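Local coordinates for protein crossover junction endodeoxyribonuclease Hjc (Sulfolobus solfataricus, PDB 4TKD) that resolves Holliday junctions during genetic recombination, cutting four-way DNA with paired nicks in opposing strands as a magnesium-dependent homodimeric endonuclease, at residues R59-R68 with R104-S115. Residues are numbered along the deposited sequence; the frame is centred on the assembly and turned at random.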
ATOM      1  N   ARG C  59      11.900  -4.681 -22.931  1.00 55.40           N
ATOM      2  CA  ARG C  59      12.097  -3.273 -23.303  1.00 56.85           C
ATOM      3  C   ARG C  59      12.110  -3.201 -24.836  1.00 64.46           C
ATOM      4  O   ARG C  59      12.944  -3.846 -25.478  1.00 64.38           O
ATOM      5  CB  ARG C  59      13.414  -2.729 -22.731  1.00 57.12           C
ATOM      6  CG  ARG C  59      13.242  -2.014 -21.412  1.00 72.30           C
ATOM      7  CD  ARG C  59      13.724  -0.577 -21.471  1.00 87.71           C
ATOM      8  NE  ARG C  59      13.731   0.035 -20.142  1.00101.07           N
ATOM      9  CZ  ARG C  59      12.757   0.800 -19.655  1.00117.40           C
ATOM     10  NH1 ARG C  59      11.689   1.078 -20.393  1.00104.36           N
ATOM     11  NH2 ARG C  59      12.848   1.297 -18.428  1.00105.84           N
ATOM     12  N   LYS C  60      11.145  -2.466 -25.419  1.00 63.16           N
ATOM     13  CA  LYS C  60      10.976  -2.346 -26.867  1.00 63.42           C
ATOM     14  C   LYS C  60      10.977  -0.895 -27.330  1.00 67.41           C
ATOM     15  O   LYS C  60      10.044  -0.139 -27.017  1.00 65.07           O
ATOM     16  CB  LYS C  60       9.685  -3.055 -27.323  1.00 66.29           C
ATOM     17  CG  LYS C  60       9.725  -4.578 -27.204  1.00 79.36           C
ATOM     18  CD  LYS C  60       8.329  -5.163 -27.306  1.00 86.51           C
ATOM     19  CE  LYS C  60       8.344  -6.643 -27.576  1.00 95.57           C
ATOM     20  NZ  LYS C  60       6.964  -7.182 -27.704  1.00104.44           N
ATOM     21  N   ASP C  61      12.047  -0.510 -28.083  1.00 65.53           N
ATOM     22  CA  ASP C  61      12.244   0.821 -28.676  1.00 65.45           C
ATOM     23  C   ASP C  61      12.207   1.938 -27.588  1.00 69.92           C
ATOM     24  O   ASP C  61      11.744   3.058 -27.840  1.00 69.81           O
ATOM     25  CB  ASP C  61      11.223   1.034 -29.831  1.00 66.92           C
ATOM     26  CG  ASP C  61      11.440   2.200 -30.786  1.00 75.13           C
ATOM     27  OD1 ASP C  61      12.616   2.540 -31.066  1.00 76.57           O
ATOM     28  OD2 ASP C  61      10.439   2.717 -31.319  1.00 76.34           O
ATOM     29  N   GLY C  62      12.687   1.585 -26.383  1.00 65.77           N
ATOM     30  CA  GLY C  62      12.768   2.476 -25.229  1.00 65.08           C
ATOM     31  C   GLY C  62      11.856   2.180 -24.053  1.00 67.82           C
ATOM     32  O   GLY C  62      12.328   2.135 -22.913  1.00 68.34           O
ATOM     33  N   LYS C  63      10.537   2.022 -24.314  1.00 62.23           N
ATOM     34  CA  LYS C  63       9.466   1.816 -23.323  1.00 60.74           C
ATOM     35  C   LYS C  63       9.182   0.342 -22.939  1.00 61.25           C
ATOM     36  O   LYS C  63       9.913  -0.563 -23.346  1.00 61.96           O
ATOM     37  CB  LYS C  63       8.166   2.465 -23.837  1.00 63.52           C
ATOM     38  CG  LYS C  63       8.153   3.982 -23.787  1.00 76.18           C
ATOM     39  CD  LYS C  63       6.798   4.531 -24.218  1.00 82.01           C
ATOM     40  CE  LYS C  63       6.730   6.038 -24.138  1.00 87.24           C
ATOM     41  NZ  LYS C  63       6.745   6.534 -22.736  1.00 90.56           N
ATOM     42  N   ILE C  64       8.129   0.127 -22.114  1.00 53.75           N
ATOM     43  CA  ILE C  64       7.605  -1.175 -21.690  1.00 52.17           C
ATOM     44  C   ILE C  64       6.080  -1.082 -21.720  1.00 52.29           C
ATOM     45  O   ILE C  64       5.503  -0.286 -20.989  1.00 51.63           O
ATOM     46  CB  ILE C  64       8.128  -1.703 -20.316  1.00 55.43           C
ATOM     47  CG1 ILE C  64       9.665  -1.729 -20.240  1.00 55.35           C
ATOM     48  CG2 ILE C  64       7.554  -3.095 -20.040  1.00 56.38           C
ATOM     49  CD1 ILE C  64      10.246  -1.694 -18.831  1.00 63.45           C
ATOM     50  N   TYR C  65       5.446  -1.874 -22.582  1.00 46.67           N
ATOM     51  CA  TYR C  65       4.001  -1.893 -22.770  1.00 45.70           C
ATOM     52  C   TYR C  65       3.305  -3.140 -22.156  1.00 43.82           C
ATOM     53  O   TYR C  65       3.717  -4.290 -22.372  1.00 42.25           O
ATOM     54  CB  TYR C  65       3.654  -1.794 -24.267  1.00 48.58           C
ATOM     55  CG  TYR C  65       3.709  -0.399 -24.851  1.00 53.13           C
ATOM     56  CD1 TYR C  65       4.885   0.104 -25.404  1.00 55.70           C
ATOM     57  CD2 TYR C  65       2.568   0.391 -24.924  1.00 54.87           C
ATOM     58  CE1 TYR C  65       4.937   1.382 -25.959  1.00 57.01           C
ATOM     59  CE2 TYR C  65       2.601   1.666 -25.493  1.00 56.47           C
ATOM     60  CZ  TYR C  65       3.790   2.160 -26.004  1.00 67.27           C
ATOM     61  OH  TYR C  65       3.822   3.422 -26.561  1.00 72.52           O
ATOM     62  N   VAL C  66       2.248  -2.887 -21.382  1.00 35.02           N
ATOM     63  CA  VAL C  66       1.404  -3.928 -20.807  1.00 32.06           C
ATOM     64  C   VAL C  66      -0.014  -3.668 -21.340  1.00 33.80           C
ATOM     65  O   VAL C  66      -0.585  -2.624 -21.062  1.00 33.17           O
ATOM     66  CB  VAL C  66       1.457  -4.009 -19.253  1.00 34.78           C
ATOM     67  CG1 VAL C  66       0.740  -5.257 -18.760  1.00 34.33           C
ATOM     68  CG2 VAL C  66       2.894  -3.981 -18.730  1.00 34.06           C
ATOM     69  N   ARG C  67      -0.549  -4.593 -22.150  1.00 30.46           N
ATOM     70  CA  ARG C  67      -1.891  -4.501 -22.729  1.00 31.62           C
ATOM     71  C   ARG C  67      -2.952  -4.421 -21.628  1.00 33.59           C
ATOM     72  O   ARG C  67      -2.833  -5.098 -20.609  1.00 31.10           O
ATOM     73  CB  ARG C  67      -2.179  -5.694 -23.675  1.00 35.41           C
ATOM     74  CG  ARG C  67      -2.015  -5.393 -25.170  1.00 50.71           C
ATOM     75  CD  ARG C  67      -3.324  -4.953 -25.830  1.00 74.31           C
ATOM     76  NE  ARG C  67      -3.160  -4.745 -27.266  1.00 85.01           N
ATOM     77  CZ  ARG C  67      -3.710  -5.507 -28.210  1.00 91.43           C
ATOM     78  NH1 ARG C  67      -4.504  -6.520 -27.879  1.00 63.78           N
ATOM     79  NH2 ARG C  67      -3.487  -5.248 -29.492  1.00 80.34           N
ATOM     80  N   ARG C  68      -3.974  -3.581 -21.841  1.00 31.87           N
ATOM     81  CA  ARG C  68      -5.095  -3.349 -20.939  1.00 31.79           C
ATOM     82  C   ARG C  68      -5.636  -4.585 -20.190  1.00 33.68           C
ATOM     83  O   ARG C  68      -5.702  -4.557 -18.964  1.00 33.45           O
ATOM     84  CB  ARG C  68      -6.221  -2.627 -21.696  1.00 33.94           C
ATOM     85  CG  ARG C  68      -7.555  -2.530 -20.928  1.00 34.24           C
ATOM     86  CD  ARG C  68      -8.579  -1.739 -21.686  0.50 22.08           C
ATOM     87  NE  ARG C  68      -9.221  -2.580 -22.699  0.50 26.65           N
ATOM     88  CZ  ARG C  68      -8.932  -2.558 -23.995  0.50 42.44           C
ATOM     89  NH1 ARG C  68      -8.033  -1.700 -24.468  0.50 31.23           N
ATOM     90  NH2 ARG C  68      -9.539  -3.393 -24.828  0.50 30.55           N
ATOM     91  N   ARG C 104       2.084   4.377 -16.306  1.00 43.96           N
ATOM     92  CA  ARG C 104       1.023   5.327 -16.630  1.00 43.54           C
ATOM     93  C   ARG C 104      -0.019   4.669 -17.518  1.00 42.87           C
ATOM     94  O   ARG C 104       0.316   3.869 -18.387  1.00 39.83           O
ATOM     95  CB  ARG C 104       1.574   6.652 -17.218  1.00 45.95           C
ATOM     96  CG  ARG C 104       2.213   6.555 -18.601  1.00 55.48           C
ATOM     97  CD  ARG C 104       2.340   7.909 -19.282  1.00 61.65           C
ATOM     98  NE  ARG C 104       1.869   7.845 -20.667  1.00 71.08           N
ATOM     99  CZ  ARG C 104       2.649   7.618 -21.721  1.00 83.59           C
ATOM    100  NH1 ARG C 104       3.960   7.456 -21.564  1.00 57.68           N
ATOM    101  NH2 ARG C 104       2.125   7.551 -22.940  1.00 72.46           N
ATOM    102  N   ARG C 105      -1.280   4.972 -17.273  1.00 40.64           N
ATOM    103  CA  ARG C 105      -2.343   4.394 -18.082  1.00 41.39           C
ATOM    104  C   ARG C 105      -2.487   5.261 -19.339  1.00 49.14           C
ATOM    105  O   ARG C 105      -2.506   6.499 -19.246  1.00 49.50           O
ATOM    106  CB  ARG C 105      -3.650   4.275 -17.279  1.00 39.51           C
ATOM    107  CG  ARG C 105      -4.809   3.625 -18.035  1.00 45.75           C
ATOM    108  CD  ARG C 105      -6.132   3.741 -17.294  1.00 53.14           C
ATOM    109  NE  ARG C 105      -6.575   5.134 -17.138  1.00 52.35           N
ATOM    110  CZ  ARG C 105      -6.951   5.678 -15.984  1.00 60.70           C
ATOM    111  NH1 ARG C 105      -6.967   4.954 -14.871  1.00 44.86           N
ATOM    112  NH2 ARG C 105      -7.322   6.952 -15.934  1.00 44.93           N
ATOM    113  N   THR C 106      -2.498   4.607 -20.516  1.00 45.21           N
ATOM    114  CA  THR C 106      -2.674   5.296 -21.790  1.00 44.97           C
ATOM    115  C   THR C 106      -4.180   5.521 -22.009  1.00 51.39           C
ATOM    116  O   THR C 106      -5.008   4.992 -21.259  1.00 50.57           O
ATOM    117  CB  THR C 106      -2.061   4.502 -22.966  1.00 42.59           C
ATOM    118  OG1 THR C 106      -2.789   3.295 -23.164  1.00 43.62           O
ATOM    119  CG2 THR C 106      -0.603   4.210 -22.800  1.00 36.99           C
ATOM    120  N   GLU C 107      -4.515   6.272 -23.074  1.00 50.04           N
ATOM    121  CA  GLU C 107      -5.856   6.639 -23.548  1.00 50.67           C
ATOM    122  C   GLU C 107      -6.766   5.410 -23.715  1.00 54.76           C
ATOM    123  O   GLU C 107      -7.968   5.504 -23.457  1.00 55.62           O
ATOM    124  CB  GLU C 107      -5.766   7.375 -24.910  1.00 52.12           C
ATOM    125  CG  GLU C 107      -4.533   8.244 -25.126  1.00 67.77           C
ATOM    126  CD  GLU C 107      -3.215   7.527 -25.371  1.00 99.82           C
ATOM    127  OE1 GLU C 107      -2.276   7.718 -24.562  1.00 92.27           O
ATOM    128  OE2 GLU C 107      -3.134   6.737 -26.341  1.00102.58           O
ATOM    129  N   THR C 108      -6.191   4.275 -24.160  1.00 49.22           N
ATOM    130  CA  THR C 108      -6.902   3.013 -24.409  1.00 49.10           C
ATOM    131  C   THR C 108      -6.895   2.039 -23.198  1.00 50.78           C
ATOM    132  O   THR C 108      -7.491   0.957 -23.266  1.00 50.50           O
ATOM    133  CB  THR C 108      -6.496   2.407 -25.804  1.00 62.45           C
ATOM    134  OG1 THR C 108      -6.731   0.994 -25.828  1.00 68.06           O
ATOM    135  CG2 THR C 108      -5.019   2.661 -26.170  1.00 60.42           C
ATOM    136  N   GLY C 109      -6.230   2.431 -22.114  1.00 46.17           N
ATOM    137  CA  GLY C 109      -6.153   1.612 -20.908  1.00 45.25           C
ATOM    138  C   GLY C 109      -4.920   0.733 -20.806  1.00 46.30           C
ATOM    139  O   GLY C 109      -4.810  -0.059 -19.868  1.00 44.80           O
ATOM    140  N   ASN C 110      -3.979   0.865 -21.760  1.00 41.27           N
ATOM    141  CA  ASN C 110      -2.719   0.121 -21.699  1.00 40.46           C
ATOM    142  C   ASN C 110      -1.823   0.804 -20.693  1.00 42.19           C
ATOM    143  O   ASN C 110      -2.103   1.927 -20.271  1.00 42.86           O
ATOM    144  CB  ASN C 110      -2.025   0.030 -23.063  1.00 39.28           C
ATOM    145  CG  ASN C 110      -2.855  -0.600 -24.150  1.00 53.92           C
ATOM    146  OD1 ASN C 110      -3.473  -1.664 -23.986  1.00 38.01           O
ATOM    147  ND2 ASN C 110      -2.849   0.037 -25.302  1.00 51.70           N
ATOM    148  N   TYR C 111      -0.770   0.121 -20.287  1.00 36.89           N
ATOM    149  CA  TYR C 111       0.164   0.622 -19.295  1.00 35.99           C
ATOM    150  C   TYR C 111       1.561   0.697 -19.837  1.00 40.75           C
ATOM    151  O   TYR C 111       2.022  -0.233 -20.508  1.00 39.71           O
ATOM    152  CB  TYR C 111       0.090  -0.227 -18.012  1.00 35.68           C
ATOM    153  CG  TYR C 111      -1.136   0.070 -17.179  1.00 35.24           C
ATOM    154  CD1 TYR C 111      -2.390  -0.404 -17.553  1.00 36.73           C
ATOM    155  CD2 TYR C 111      -1.050   0.856 -16.036  1.00 36.19           C
ATOM    156  CE1 TYR C 111      -3.528  -0.118 -16.802  1.00 35.17           C
ATOM    157  CE2 TYR C 111      -2.181   1.151 -15.274  1.00 37.60           C
ATOM    158  CZ  TYR C 111      -3.417   0.656 -15.660  1.00 46.70           C
ATOM    159  OH  TYR C 111      -4.524   0.935 -14.899  1.00 52.03           O
ATOM    160  N   VAL C 112       2.234   1.827 -19.537  1.00 38.90           N
ATOM    161  CA  VAL C 112       3.588   2.107 -19.983  1.00 38.72           C
ATOM    162  C   VAL C 112       4.508   2.467 -18.904  1.00 42.47           C
ATOM    163  O   VAL C 112       4.159   3.236 -18.017  1.00 40.85           O
ATOM    164  CB  VAL C 112       3.743   3.134 -21.122  1.00 43.43           C
ATOM    165  CG1 VAL C 112       4.181   2.460 -22.404  1.00 43.51           C
ATOM    166  CG2 VAL C 112       2.503   3.994 -21.312  1.00 43.58           C
ATOM    167  N   ALA C 113       5.724   1.956 -19.034  1.00 42.12           N
ATOM    168  CA  ALA C 113       6.886   2.264 -18.228  1.00 44.31           C
ATOM    169  C   ALA C 113       7.708   3.131 -19.146  1.00 50.85           C
ATOM    170  O   ALA C 113       8.025   2.717 -20.265  1.00 50.00           O
ATOM    171  CB  ALA C 113       7.657   0.990 -17.900  1.00 45.18           C
ATOM    172  N   ASP C 114       7.983   4.356 -18.712  1.00 51.11           N
ATOM    173  CA  ASP C 114       8.810   5.332 -19.434  1.00 51.74           C
ATOM    174  C   ASP C 114      10.308   4.986 -19.222  1.00 56.11           C
ATOM    175  O   ASP C 114      10.612   3.957 -18.608  1.00 54.95           O
ATOM    176  CB  ASP C 114       8.499   6.761 -18.923  1.00 54.12           C
ATOM    177  CG  ASP C 114       7.539   7.573 -19.777  1.00 69.66           C
ATOM    178  OD1 ASP C 114       6.405   7.093 -20.026  1.00 71.26           O
ATOM    179  OD2 ASP C 114       7.885   8.723 -20.129  1.00 77.01           O
ATOM    180  N   SER C 115      11.229   5.852 -19.738  1.00 54.20           N
ATOM    181  CA  SER C 115      12.699   5.767 -19.653  1.00 70.13           C
ATOM    182  C   SER C 115      13.306   4.359 -19.831  1.00109.91           C
ATOM    183  O   SER C 115      13.823   3.756 -18.887  1.00 72.88           O
ATOM    184  CB  SER C 115      13.223   6.471 -18.400  1.00 72.64           C
ATOM    185  OG  SER C 115      12.750   5.868 -17.206  1.00 79.85           O
TER
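Ile64 and Val66 pair with Ala113 and Tyr111 as antiparallel hydrogen-bonded partners, joining strand 64-66 to strand 111-113, the middle strand of a small three-stranded antiparallel sheet. The strand axes run at 161° to each other, and the straightest bonds sit at the Val66 pair, where Val66 N reaches Tyr111 O over 2.8 Å. Between these pairs Tyr65 faces Val112 as a non-hydrogen-bonded pair, and a methyl rests on its ring: Val112 CG1 lies 3.5 Å from the centroid of the Tyr65 ring, only 7° off the normal, a CH-pi contact. On this same face Lys63 and Asp114 run side by side, and Lys63 NZ meets Asp114 OD1 in a salt bridge at 2.8 Å. Arg104 NH1 also forms a salt bridge to that oxygen, through a weak, bent hydrogen bond (2.9 Å), so Asp114 OD1 is shared by two cations whose mutual repulsion it probably offsets. Val112 CG2 sits over the guanidinium face of Arg104. Where the helix begins, Arg68 reaches back to the type I turn 106-109: its chain bends at chi3 (81°), bringing NH1 to donate a hydrogen bond to Thr108 O at 3.0 Å, tilted from the carbonyl plane. A leucine at Arg68 would probably leave Thr108 O without this side-chain donor and the turn less firmly tied to the helix start. Asn110 OD1 accepts Arg68 N in its carbonyl plane, on a lone pair, at 2.9 Å. The other face of the sheet carries Ile64, Val66, Tyr111 and Ala113; it turns inward to Leu87 and Val89 of strand 84-90 and to Ala71 of helix 68-81. This places the small sheet against the nuclease core, with Ile64 beside Lys57, the predicted transition-state stabiliser. On that inward face Ile64 CB and Ala113 CB lie 3.6 Å apart.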